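Local coordinates for fat acid-binding protein (PDB 3NYI) that probably binds fatty acids, as other DegV family proteins do, and holds a stearic acid molecule, at residues 13-17 and 18-22. Residues are numbered along the deposited sequence; the frame is centred on the assembly and turned at random.
Sequences CDLSK and EYLEK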
# COMPACT_ATOMS: atom_id res chain seq x y z
N CYS A 13 -2.03 0.74 -3.90
CA CYS A 13 -0.56 0.96 -3.92
C CYS A 13 -0.18 2.45 -3.77
O CYS A 13 0.93 2.77 -3.36
CB CYS A 13 0.05 0.38 -5.21
SG CYS A 13 -0.35 1.34 -6.72
N ASP A 14 -1.10 3.34 -4.12
CA ASP A 14 -0.90 4.78 -3.91
C ASP A 14 0.29 5.39 -4.69
O ASP A 14 0.81 6.44 -4.32
CB ASP A 14 -0.73 5.09 -2.41
CG ASP A 14 -1.98 4.79 -1.60
OD1 ASP A 14 -3.08 4.81 -2.20
OD2 ASP A 14 -1.86 4.55 -0.38
N LEU A 15 0.72 4.72 -5.76
CA LEU A 15 1.80 5.25 -6.59
C LEU A 15 1.40 6.58 -7.22
O LEU A 15 0.26 6.75 -7.63
CB LEU A 15 2.18 4.24 -7.67
CG LEU A 15 3.06 3.09 -7.19
CD1 LEU A 15 2.99 1.91 -8.17
CD2 LEU A 15 4.50 3.56 -6.97
N SER A 16 2.34 7.51 -7.29
CA SER A 16 2.05 8.85 -7.82
C SER A 16 1.63 8.83 -9.30
O SER A 16 2.01 7.93 -10.05
CB SER A 16 3.26 9.76 -7.66
OG SER A 16 4.20 9.55 -8.71
N LYS A 17 0.87 9.84 -9.71
CA LYS A 17 0.54 10.02 -11.13
C LYS A 17 1.79 9.98 -12.00
O LYS A 17 1.81 9.30 -13.03
CB LYS A 17 -0.19 11.35 -11.35
CG LYS A 17 -1.62 11.37 -10.86
CD LYS A 17 -2.50 10.43 -11.66
CE LYS A 17 -3.97 10.57 -11.27
NZ LYS A 17 -4.52 11.93 -11.56
N GLU A 18 2.82 10.69 -11.56
CA GLU A 18 4.11 10.72 -12.27
C GLU A 18 4.71 9.34 -12.45
O GLU A 18 5.23 9.01 -13.52
CB GLU A 18 5.13 11.56 -11.51
CG GLU A 18 4.88 13.04 -11.45
CD GLU A 18 6.07 13.78 -10.86
OE1 GLU A 18 7.10 13.12 -10.59
OE2 GLU A 18 5.98 15.02 -10.67
N TYR A 19 4.68 8.54 -11.39
CA TYR A 19 5.31 7.23 -11.43
C TYR A 19 4.59 6.35 -12.43
O TYR A 19 5.22 5.63 -13.21
CB TYR A 19 5.28 6.57 -10.05
CG TYR A 19 6.04 5.27 -10.00
CD1 TYR A 19 7.31 5.20 -9.44
CD2 TYR A 19 5.50 4.11 -10.55
CE1 TYR A 19 8.01 4.01 -9.40
CE2 TYR A 19 6.19 2.92 -10.53
CZ TYR A 19 7.45 2.87 -9.96
OH TYR A 19 8.13 1.67 -9.94
N LEU A 20 3.26 6.42 -12.42
CA LEU A 20 2.44 5.59 -13.30
C LEU A 20 2.75 5.87 -14.77
O LEU A 20 2.90 4.95 -15.56
CB LEU A 20 0.95 5.82 -13.02
CG LEU A 20 0.50 5.46 -11.60
CD1 LEU A 20 -0.97 5.78 -11.42
CD2 LEU A 20 0.76 3.99 -11.31
N GLU A 21 2.85 7.15 -15.12
CA GLU A 21 3.17 7.52 -16.49
C GLU A 21 4.59 7.10 -16.86
O GLU A 21 4.83 6.51 -17.91
CB GLU A 21 2.97 9.02 -16.71
CG GLU A 21 3.32 9.46 -18.13
CD GLU A 21 2.86 10.88 -18.43
OE1 GLU A 21 3.64 11.82 -18.17
OE2 GLU A 21 1.73 11.04 -18.93
N LYS A 22 5.54 7.41 -15.98
CA LYS A 22 6.94 7.11 -16.24
C LYS A 22 7.20 5.64 -16.48
O LYS A 22 7.93 5.28 -17.40
CB LYS A 22 7.80 7.59 -15.08
CG LYS A 22 9.28 7.35 -15.29
CD LYS A 22 10.06 8.01 -14.18
CE LYS A 22 11.55 7.81 -14.34
NZ LYS A 22 12.23 8.21 -13.09
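Leu15 lays its CD2 methyl over one face of the Tyr19 ring. Leu15 CD2 sits 3.8 Å from the centroid of the Tyr19 ring, 13° off the ring normal, in a CH-pi contact. Tyr19 has CG anti to its own N (chi1 -174°), which sets the ring beside the leucine just ahead of the helix. Leu15 CB also meets Leu20, 3.9 Å from Leu20 CD2. Ser16 is the N-cap of helix 17-23. Ser16 OG accepts from Tyr19 N at 2.9 Å, a capping bond; chi1 of 82° puts OG between the backbone N and the carbonyl carbon, turned to the amide of Tyr19. Ser16 O then takes Leu20 N at 3.1 Å, and Lys17 O takes Glu21 N at 3.2 Å, starting the helical bonding. In this DegV family protein, helix 17-23 is the crossover helix of a beta-alpha-beta unit between the parallel strands 6-10 and 25-33. Leu20 also packs on Val25 and Ile27 of strand 25-33, while Leu15 touches Ala132 of helix 128-143. Tyr19 OH is hydrogen-bonded to Asp136 OD1 of that helix. A serine in place of Tyr19 would probably leave Leu15 CD2 without its ring face and Asp136 without its phenol partner.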